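Local coordinates for protein BIFUNCTIONAL PROTEIN Proline utilization A (PutA) (Corynebacterium freiburgense, PDB 5UX5) that oxidises proline to glutamate in two steps, pairing an FAD-dependent proline dehydrogenase with an NAD-dependent aldehyde dehydrogenase in one chain, at residues Ser580-His585 with Gly911-Ile916; Lys939-Leu944 with Val1044-Arg1049; Val154-Glu159 with Thr400-Ala405; Ala160-Gly165 with Thr741-Asp746. All coordinates share one frame; numbering follows the deposited sequence.

Contact 1 of 4, residues Ser580-His585 with Gly911-Ile916; sequences SKFTPH and GTWEDI
Phe582 swings CG away from its backbone N (chi1 176°), Trp913 swings CG away from its carbonyl carbon (chi1 -69°), and the two side chains meet on the same face of an antiparallel strand pair. Phe582 CB sits squarely over the six-membered ring of Trp913, 3.5 Å from its centroid, in a CH-pi contact. Beyond CB the rings are inclined at 48°, neither stacked nor edge-to-face, with Phe582 CD1 lying 3.4 Å from Trp913 CE2. The indole nitrogen is held by Ala908 O, and Arg1050 adds a cation-pi contact.

Strand 911-915 pairs antiparallel with strand 580-591, whose other sheet partners, 614-618 and 666-670, run parallel to it. This is the Rossmann-type sheet of the aldehyde dehydrogenase unit, and strand 580-591 ends where the residues of the NAD pocket begin. Backbone bonds join two hydrogen-bonded pairs. Lys581 N donates to Glu914 O at 3.0 Å, and Glu914 N returns a bond to Lys581 O. Thr583 N likewise reaches Thr912 O at 2.9 Å, again with a return bond.

The face carrying Lys581, Thr583, Thr912 and Glu914 has a different chemistry. Lys581 and Glu914 run alongside each other in the same direction and form a long salt bridge, NZ to OE2 at 3.6 Å, while Ile916 CG2 packs on the start of the lysine chain, 3.7 Å from Lys581 CB. At the far end, the imidazole of His585 lies with one face over Gly911, whose CA is 3.7 Å from the His585 ring centroid.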
# COMPACT_ATOMS: atom_id res chain seq x y z
N SER A 580 -32.80 -17.63 9.07
CA SER A 580 -33.35 -17.07 7.84
C SER A 580 -32.80 -17.83 6.64
O SER A 580 -31.77 -18.50 6.73
CB SER A 580 -33.00 -15.59 7.71
OG SER A 580 -31.72 -15.34 8.27
N LYS A 581 -33.50 -17.73 5.52
CA LYS A 581 -33.12 -18.43 4.30
C LYS A 581 -32.99 -17.43 3.16
O LYS A 581 -33.86 -16.56 2.97
CB LYS A 581 -34.13 -19.53 3.92
CG LYS A 581 -33.74 -20.30 2.65
CD LYS A 581 -34.70 -21.42 2.23
CE LYS A 581 -36.06 -20.93 1.81
NZ LYS A 581 -36.90 -22.03 1.26
N PHE A 582 -31.93 -17.58 2.37
CA PHE A 582 -31.61 -16.66 1.29
C PHE A 582 -32.11 -17.21 -0.04
O PHE A 582 -32.01 -18.41 -0.29
CB PHE A 582 -30.10 -16.39 1.24
CG PHE A 582 -29.65 -15.53 0.11
CD1 PHE A 582 -29.83 -14.14 0.14
CD2 PHE A 582 -28.97 -16.10 -0.97
CE1 PHE A 582 -29.37 -13.33 -0.88
CE2 PHE A 582 -28.51 -15.29 -2.01
CZ PHE A 582 -28.71 -13.90 -1.95
N THR A 583 -32.68 -16.34 -0.86
CA THR A 583 -33.09 -16.69 -2.22
C THR A 583 -32.46 -15.69 -3.17
O THR A 583 -32.81 -14.50 -3.12
CB THR A 583 -34.61 -16.70 -2.34
OG1 THR A 583 -35.13 -17.66 -1.42
CG2 THR A 583 -35.04 -17.07 -3.77
N PRO A 584 -31.55 -16.12 -4.04
CA PRO A 584 -30.87 -15.17 -4.92
C PRO A 584 -31.78 -14.58 -5.98
O PRO A 584 -32.78 -15.17 -6.39
CB PRO A 584 -29.77 -16.01 -5.58
CG PRO A 584 -30.27 -17.44 -5.50
CD PRO A 584 -31.01 -17.48 -4.16
N HIS A 585 -31.40 -13.38 -6.41
CA HIS A 585 -31.86 -12.78 -7.66
C HIS A 585 -31.61 -13.74 -8.83
O HIS A 585 -30.74 -14.62 -8.75
CB HIS A 585 -31.10 -11.47 -7.93
CG HIS A 585 -31.37 -10.38 -6.95
ND1 HIS A 585 -30.44 -9.40 -6.65
CD2 HIS A 585 -32.48 -10.06 -6.24
CE1 HIS A 585 -30.95 -8.56 -5.78
NE2 HIS A 585 -32.19 -8.93 -5.51
N GLY A 911 -30.15 -10.69 -3.28
CA GLY A 911 -31.28 -11.58 -3.17
C GLY A 911 -32.22 -11.07 -2.11
O GLY A 911 -32.22 -9.89 -1.77
N THR A 912 -33.01 -11.99 -1.57
CA THR A 912 -33.98 -11.63 -0.55
C THR A 912 -33.94 -12.68 0.55
O THR A 912 -33.66 -13.84 0.27
CB THR A 912 -35.38 -11.54 -1.13
OG1 THR A 912 -35.62 -12.68 -1.97
CG2 THR A 912 -35.52 -10.25 -1.95
N TRP A 913 -34.22 -12.26 1.78
CA TRP A 913 -34.21 -13.14 2.94
C TRP A 913 -35.60 -13.28 3.53
O TRP A 913 -36.41 -12.35 3.50
CB TRP A 913 -33.25 -12.63 4.03
CG TRP A 913 -31.80 -12.72 3.65
CD1 TRP A 913 -31.10 -11.85 2.88
CD2 TRP A 913 -30.87 -13.75 4.02
NE1 TRP A 913 -29.79 -12.26 2.75
CE2 TRP A 913 -29.63 -13.43 3.43
CE3 TRP A 913 -30.98 -14.93 4.78
CZ2 TRP A 913 -28.50 -14.24 3.57
CZ3 TRP A 913 -29.85 -15.72 4.93
CH2 TRP A 913 -28.63 -15.37 4.33
N GLU A 914 -35.87 -14.46 4.09
CA GLU A 914 -37.14 -14.73 4.75
C GLU A 914 -36.91 -15.44 6.07
O GLU A 914 -35.99 -16.26 6.19
CB GLU A 914 -38.05 -15.59 3.88
CG GLU A 914 -37.53 -17.00 3.58
CD GLU A 914 -38.47 -17.81 2.68
OE1 GLU A 914 -39.71 -17.63 2.76
OE2 GLU A 914 -37.98 -18.63 1.88
N ASP A 915 -37.74 -15.14 7.07
CA ASP A 915 -37.71 -15.93 8.30
C ASP A 915 -38.07 -17.39 8.01
O ASP A 915 -38.88 -17.70 7.13
CB ASP A 915 -38.68 -15.34 9.33
CG ASP A 915 -38.13 -14.12 10.04
OD1 ASP A 915 -36.95 -14.13 10.42
OD2 ASP A 915 -38.86 -13.13 10.22
N ILE A 916 -37.42 -18.31 8.73
CA ILE A 916 -37.79 -19.73 8.72
C ILE A 916 -38.13 -20.17 10.14
O ILE A 916 -37.89 -19.46 11.11
CB ILE A 916 -36.70 -20.64 8.12
CG1 ILE A 916 -35.41 -20.62 8.93
CG2 ILE A 916 -36.45 -20.34 6.66
CD1 ILE A 916 -34.28 -21.41 8.24

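Contact 2 of 4, residues Lys939-Leu944 with Val1044-Arg1049; sequences KRAAAL and VLADGR
Ala1046 makes the central apolar contact: its CB points at helix 936-953 and rests against the aliphatic part of Arg940, 4.0 Å from Arg940 CD and 4.3 Å from Ala941 CB. Its carbonyl approaches the helix as well, with Ala941 CA 3.3 Å from Ala1046 O in a CA-H...O contact. One turn further along the helix, Leu944 bears on the next two residues. Its CD1 branch reaches Asp1047 CA at 3.8 Å, and Leu944 CB lies 3.9 Å from Gly1048 N. The same CD1 also lies over one face of the Arg940 guanidinium. Arg940 stays extended from CG to NE, which carries its charged end past Ala1046 to Ser918 OG.

No hydrogen bond crosses between the two segments; the second segment has an N-cap of its own. Asp1047 stands right before the short helix 1048-1051, and its OD1 accepts the capping bond from Arg1049 N at 3.3 Å, the donor coming from above the carboxylate plane. The strands that precede this turn, 965-980, 1000-1003, 1015-1018 and 1038-1040, pair in parallel, consistent with a Rossmann-like unit in the C-terminal domain of this class 3B enzyme.

A further shell fixes the turn. Asp915 OD1 accepts Asp1047 N, its OD2 probably accepts Ala1046 N, and Asp1047 OD2 is probably hydrogen-bonded to Ser580 OG. From helix 984-997, Arg989 takes Leu1045 O through NE and reaches Ala1046 O weakly through NH2.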
# COMPACT_ATOMS: atom_id res chain seq x y z
N LYS A 939 -40.97 -11.70 20.63
CA LYS A 939 -39.99 -12.39 21.46
C LYS A 939 -38.93 -13.07 20.60
O LYS A 939 -37.74 -13.06 20.93
CB LYS A 939 -40.67 -13.39 22.39
CG LYS A 939 -41.53 -12.73 23.49
CD LYS A 939 -42.20 -13.80 24.36
CE LYS A 939 -43.03 -13.20 25.51
NZ LYS A 939 -44.05 -12.21 25.06
N ARG A 940 -39.34 -13.61 19.46
CA ARG A 940 -38.38 -14.28 18.60
C ARG A 940 -37.39 -13.28 18.01
O ARG A 940 -36.21 -13.59 17.88
CB ARG A 940 -39.14 -15.04 17.51
CG ARG A 940 -38.26 -15.73 16.52
CD ARG A 940 -39.07 -16.33 15.42
NE ARG A 940 -38.21 -16.98 14.45
CZ ARG A 940 -37.63 -18.15 14.70
NH1 ARG A 940 -37.83 -18.73 15.88
NH2 ARG A 940 -36.84 -18.73 13.80
N ALA A 941 -37.87 -12.07 17.67
CA ALA A 941 -36.99 -11.02 17.15
C ALA A 941 -36.11 -10.44 18.25
O ALA A 941 -34.99 -9.99 17.96
CB ALA A 941 -37.81 -9.91 16.50
N ALA A 942 -36.61 -10.37 19.49
CA ALA A 942 -35.77 -9.89 20.58
C ALA A 942 -34.59 -10.82 20.82
O ALA A 942 -33.47 -10.36 21.09
CB ALA A 942 -36.57 -9.74 21.87
N ALA A 943 -34.83 -12.13 20.76
CA ALA A 943 -33.77 -13.09 21.06
C ALA A 943 -32.74 -13.14 19.95
O ALA A 943 -31.54 -13.21 20.22
CB ALA A 943 -34.36 -14.48 21.29
N LEU A 944 -33.21 -13.13 18.70
CA LEU A 944 -32.31 -13.22 17.57
C LEU A 944 -31.45 -11.97 17.43
O LEU A 944 -30.31 -12.05 16.96
CB LEU A 944 -33.12 -13.50 16.30
CG LEU A 944 -33.81 -14.88 16.32
CD1 LEU A 944 -34.63 -15.14 15.08
CD2 LEU A 944 -32.83 -15.97 16.51
N VAL A 1044 -40.53 -7.43 7.20
CA VAL A 1044 -39.78 -7.25 8.43
C VAL A 1044 -39.40 -8.62 8.98
O VAL A 1044 -40.27 -9.45 9.25
CB VAL A 1044 -40.59 -6.45 9.45
CG1 VAL A 1044 -39.79 -6.24 10.69
CG2 VAL A 1044 -40.97 -5.11 8.85
N LEU A 1045 -38.10 -8.85 9.16
CA LEU A 1045 -37.62 -10.16 9.58
C LEU A 1045 -37.45 -10.22 11.08
O LEU A 1045 -36.95 -9.28 11.71
CB LEU A 1045 -36.31 -10.53 8.92
CG LEU A 1045 -36.38 -10.55 7.41
CD1 LEU A 1045 -35.07 -11.10 6.84
CD2 LEU A 1045 -37.58 -11.31 6.93
N ALA A 1046 -37.86 -11.35 11.65
CA ALA A 1046 -37.54 -11.63 13.04
C ALA A 1046 -36.04 -11.76 13.21
O ALA A 1046 -35.49 -11.32 14.22
CB ALA A 1046 -38.26 -12.90 13.50
N ASP A 1047 -35.36 -12.36 12.23
CA ASP A 1047 -33.93 -12.64 12.33
C ASP A 1047 -33.15 -11.34 12.29
O ASP A 1047 -32.91 -10.78 11.21
CB ASP A 1047 -33.46 -13.56 11.20
CG ASP A 1047 -32.11 -14.26 11.55
OD1 ASP A 1047 -31.51 -13.93 12.59
OD2 ASP A 1047 -31.65 -15.13 10.77
N GLY A 1048 -32.66 -10.90 13.45
CA GLY A 1048 -31.85 -9.70 13.49
C GLY A 1048 -30.54 -9.80 12.73
O GLY A 1048 -30.00 -8.77 12.30
N ARG A 1049 -30.03 -11.03 12.53
CA ARG A 1049 -28.85 -11.19 11.70
C ARG A 1049 -29.05 -10.55 10.34
O ARG A 1049 -28.09 -10.08 9.73
CB ARG A 1049 -28.49 -12.67 11.53
CG ARG A 1049 -27.19 -12.91 10.80
CD ARG A 1049 -26.04 -12.11 11.44
NE ARG A 1049 -24.75 -12.26 10.75
CZ ARG A 1049 -24.37 -11.50 9.71
NH1 ARG A 1049 -25.16 -10.56 9.23
NH2 ARG A 1049 -23.18 -11.69 9.14

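Contact 3 of 4, residues Val154-Glu159 with Thr400-Ala405; sequences VNLLGE and TPVVHA
Asn155 is bonded to the partner strand through both its backbone N and its O. Asn155 N gives its hydrogen to Thr400 O at 3.0 Å, and Asn155 O receives Val402 N at 2.8 Å, so one residue is straddled by two residues of the partner strand. The series continues with Leu157 N to Val402 O at 2.7 Å, a nearly straight bond (172° at the hydrogen) that runs almost along the C=O direction of the acceptor. Pro401, which has no N-H, lies between Thr400 and Val402 and makes no hydrogen bond to 154-159; its backbone bonds to Leu131 instead. The Asn155 amide is also gripped at both ends, OD1 by Tyr399 OH and ND2 by Ser187 O, which would fix its rotation about 8 Å from the bound FAD.

Apolar contacts fill both sides of the strand pair. Val154 and Val402 cross with CG1 of the former 3.6 Å from CG2 of the latter, and Leu156 CD1 is 4.1 Å from Val402 CG2. On the opposite side Leu157 and Pro401 lie alongside each other, pointing the same way, Leu157 CD1 being 3.7 Å from Pro401 CB.

Strand 151-157 opens, and strand 396-403 completes, the eight-stranded parallel barrel of the proline dehydrogenase domain, so their pairing closes the cylinder. Helices 136-147 and 164-178 pack outside it on the face of Val154, Leu156, Thr400 and Val402, whereas helix 408-421 covers Leu157, Pro401 and Val403, consistent with a helix lying across the carboxyl end of the barrel.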
# COMPACT_ATOMS: atom_id res chain seq x y z
N VAL A 154 32.62 9.50 6.41
CA VAL A 154 31.73 10.64 6.58
C VAL A 154 30.45 10.36 5.81
O VAL A 154 30.47 10.09 4.60
CB VAL A 154 32.42 11.94 6.13
CG1 VAL A 154 31.52 13.14 6.36
CG2 VAL A 154 33.70 12.11 6.92
N ASN A 155 29.32 10.40 6.52
CA ASN A 155 28.01 10.06 5.98
C ASN A 155 27.04 11.19 6.30
O ASN A 155 26.85 11.54 7.47
CB ASN A 155 27.53 8.73 6.59
CG ASN A 155 26.17 8.25 6.06
OD1 ASN A 155 25.32 7.84 6.83
ND2 ASN A 155 25.99 8.27 4.75
N LEU A 156 26.43 11.76 5.27
CA LEU A 156 25.55 12.91 5.43
C LEU A 156 24.12 12.45 5.70
O LEU A 156 23.51 11.75 4.87
CB LEU A 156 25.62 13.81 4.20
CG LEU A 156 24.71 15.05 4.31
CD1 LEU A 156 25.19 15.98 5.41
CD2 LEU A 156 24.64 15.80 2.98
N LEU A 157 23.59 12.81 6.87
CA LEU A 157 22.21 12.53 7.22
C LEU A 157 21.35 13.78 7.01
O LEU A 157 21.85 14.89 6.81
CB LEU A 157 22.11 12.05 8.66
CG LEU A 157 23.00 10.84 9.01
CD1 LEU A 157 22.93 10.51 10.51
CD2 LEU A 157 22.68 9.62 8.16
N GLY A 158 20.03 13.61 7.08
CA GLY A 158 19.19 14.80 7.01
C GLY A 158 17.74 14.47 6.74
O GLY A 158 17.28 13.36 7.00
N GLU A 159 17.03 15.49 6.26
CA GLU A 159 15.59 15.43 5.97
C GLU A 159 15.29 14.26 5.03
O GLU A 159 16.07 13.92 4.15
CB GLU A 159 15.14 16.76 5.33
CG GLU A 159 13.75 17.31 5.71
CD GLU A 159 13.48 18.71 5.13
OE1 GLU A 159 14.09 19.10 4.10
OE2 GLU A 159 12.67 19.45 5.72
N THR A 400 31.24 8.04 10.64
CA THR A 400 31.08 9.38 11.20
C THR A 400 29.88 10.08 10.58
O THR A 400 29.96 10.53 9.42
CB THR A 400 32.36 10.20 11.00
OG1 THR A 400 33.45 9.54 11.64
CG2 THR A 400 32.22 11.60 11.58
N PRO A 401 28.76 10.22 11.31
CA PRO A 401 27.58 10.88 10.75
C PRO A 401 27.71 12.39 10.85
O PRO A 401 28.14 12.93 11.87
CB PRO A 401 26.43 10.38 11.64
CG PRO A 401 27.09 9.99 12.93
CD PRO A 401 28.61 9.97 12.75
N VAL A 402 27.35 13.07 9.77
CA VAL A 402 27.34 14.52 9.74
C VAL A 402 26.01 15.00 9.14
O VAL A 402 25.28 14.25 8.49
CB VAL A 402 28.54 15.12 8.97
CG1 VAL A 402 29.84 14.63 9.59
CG2 VAL A 402 28.50 14.74 7.51
N VAL A 403 25.71 16.27 9.38
CA VAL A 403 24.39 16.80 9.05
C VAL A 403 24.46 18.30 8.78
O VAL A 403 25.37 19.00 9.23
CB VAL A 403 23.40 16.48 10.19
CG1 VAL A 403 23.66 17.36 11.41
CG2 VAL A 403 21.97 16.58 9.70
N HIS A 404 23.51 18.78 7.98
CA HIS A 404 23.24 20.20 7.88
C HIS A 404 22.53 20.68 9.15
O HIS A 404 21.76 19.94 9.76
CB HIS A 404 22.37 20.48 6.65
CG HIS A 404 22.18 21.93 6.37
ND1 HIS A 404 21.25 22.70 7.02
CD2 HIS A 404 22.83 22.76 5.52
CE1 HIS A 404 21.32 23.94 6.58
NE2 HIS A 404 22.27 24.01 5.66
N ALA A 405 22.81 21.93 9.54
CA ALA A 405 22.42 22.42 10.87
C ALA A 405 20.93 22.22 11.17
O ALA A 405 20.57 21.71 12.23
CB ALA A 405 22.79 23.89 11.01

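Contact 4 of 4, residues Ala160-Gly165 with Thr741-Asp746; sequences AVLGDG and TDQLID
The carboxylate of Asp746 is gripped at the start of a helix: its OD1 accepts Gly165 N at 2.8 Å through the syn lone pair, and its OD2 takes Glu166 N. Turning CG anti to the backbone N (chi1 -171°) aims the group straight at the first turn of helix 164-178, whose N-cap position is Gly163. Because Gly163 carries no side chain, Asp746 CG can lie 3.4 Å from Gly163 CA. A carboxylate brought from a distant part of the chain thus meets N-H groups at a helix start, and the positive end of the helix would probably favour its negative charge. Asp164 N, close by, instead bonds Thr750 OG1.

A second polar link lies nearer the beginning of the segment. Gln743 NE2 donates to Ala160 O at 3.0 Å, with the acceptor close to the plane of the amide. The bend of the glutamine chain at chi2 (-89°) brings NE2 round to this carbonyl, and the same nitrogen also serves Asp707 OD1. Leu162 crosses the glutamine at about a right angle, its CD1 4.1 Å from Gln743 NE2. Val161 is the centre of an inverse gamma turn, whose Leu162 N to Ala160 O bond is weak.

This is an interdomain contact. The start of helix 164-178, the first after barrel strand 151-157 of the proline dehydrogenase domain, meets the side of helix 740-750 of the aldehyde dehydrogenase part; Asp164 adds a salt bridge to Arg752 across the interface and another to Arg212 within its own domain, and helix 706-718 flanks Ala160, Leu162 and Gln743.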
# COMPACT_ATOMS: atom_id res chain seq x y z
N ALA A 160 14.12 13.65 5.22
CA ALA A 160 13.73 12.52 4.38
C ALA A 160 13.77 12.94 2.91
O ALA A 160 13.35 14.04 2.55
CB ALA A 160 12.32 12.04 4.72
N VAL A 161 14.33 12.07 2.08
CA VAL A 161 14.52 12.38 0.66
C VAL A 161 13.25 11.94 -0.07
O VAL A 161 13.17 10.84 -0.63
CB VAL A 161 15.78 11.74 0.09
CG1 VAL A 161 16.00 12.22 -1.34
CG2 VAL A 161 16.98 12.08 0.95
N LEU A 162 12.25 12.83 -0.08
CA LEU A 162 10.99 12.62 -0.77
C LEU A 162 10.90 13.30 -2.12
O LEU A 162 10.05 12.92 -2.93
CB LEU A 162 9.84 13.09 0.13
CG LEU A 162 9.89 12.34 1.47
CD1 LEU A 162 8.84 12.79 2.47
CD2 LEU A 162 9.79 10.86 1.25
N GLY A 163 11.78 14.28 -2.42
CA GLY A 163 11.72 14.99 -3.68
C GLY A 163 13.10 15.25 -4.26
O GLY A 163 14.12 15.01 -3.62
N ASP A 164 13.12 15.76 -5.49
CA ASP A 164 14.40 16.05 -6.13
C ASP A 164 15.14 17.19 -5.44
O ASP A 164 16.37 17.28 -5.55
CB ASP A 164 14.22 16.39 -7.61
CG ASP A 164 13.96 15.16 -8.47
OD1 ASP A 164 14.47 14.03 -8.16
OD2 ASP A 164 13.22 15.34 -9.47
N GLY A 165 14.43 18.08 -4.75
CA GLY A 165 15.04 19.19 -4.04
C GLY A 165 15.98 18.70 -2.96
O GLY A 165 17.16 19.06 -2.94
N THR A 741 4.83 20.98 4.84
CA THR A 741 4.44 21.62 3.58
C THR A 741 5.62 21.70 2.62
O THR A 741 5.47 21.38 1.43
CB THR A 741 3.86 23.00 3.84
OG1 THR A 741 3.02 22.97 5.01
CG2 THR A 741 3.04 23.42 2.62
N ASP A 742 6.79 22.11 3.10
CA ASP A 742 7.97 22.12 2.24
C ASP A 742 8.18 20.75 1.60
O ASP A 742 8.36 20.65 0.38
CB ASP A 742 9.22 22.51 3.02
CG ASP A 742 9.34 23.99 3.28
OD1 ASP A 742 8.80 24.84 2.51
OD2 ASP A 742 10.05 24.30 4.27
N GLN A 743 8.16 19.69 2.42
CA GLN A 743 8.41 18.34 1.90
C GLN A 743 7.33 17.89 0.92
O GLN A 743 7.64 17.24 -0.09
CB GLN A 743 8.51 17.34 3.06
CG GLN A 743 9.75 17.52 3.92
CD GLN A 743 10.93 16.73 3.40
OE1 GLN A 743 11.52 17.09 2.37
NE2 GLN A 743 11.29 15.66 4.10
N LEU A 744 6.06 18.17 1.23
CA LEU A 744 4.98 17.85 0.30
C LEU A 744 5.19 18.53 -1.04
O LEU A 744 5.03 17.91 -2.10
CB LEU A 744 3.63 18.25 0.88
CG LEU A 744 2.45 18.19 -0.10
CD1 LEU A 744 2.23 16.76 -0.54
CD2 LEU A 744 1.18 18.79 0.49
N ILE A 745 5.58 19.80 -1.01
CA ILE A 745 5.86 20.52 -2.25
C ILE A 745 6.99 19.85 -3.02
O ILE A 745 6.86 19.56 -4.22
CB ILE A 745 6.16 22.00 -1.96
CG1 ILE A 745 4.89 22.70 -1.51
CG2 ILE A 745 6.78 22.70 -3.15
CD1 ILE A 745 5.09 24.09 -1.07
N ASP A 746 8.09 19.53 -2.33
CA ASP A 746 9.23 18.88 -2.98
C ASP A 746 8.82 17.54 -3.59
O ASP A 746 9.17 17.23 -4.74
CB ASP A 746 10.37 18.72 -1.98
CG ASP A 746 11.67 18.26 -2.63
OD1 ASP A 746 11.80 18.39 -3.86
OD2 ASP A 746 12.59 17.79 -1.91

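In the fold
The four contacts fall into two touching pairs on opposite sides of the chain's centre. Contacts 1 and 2 lie 14 Å apart between centres and probably share hydrogen bonds, Asp915 and Ser580 of the surface strand pair serving the buried turn of contact 2. Contacts 3 and 4, 17 Å apart between centres, follow strand 151-157 into helix 164-178. Contact 3 is barrel core, parallel, mostly apolar beyond its backbone bonds; contact 1 is antiparallel and outward, mixing aromatic packing with a charged pair. Contact 2 is buried van der Waals packing, whereas contact 4, partly buried between catalytic domains, relies on side-chain-to-backbone bonds.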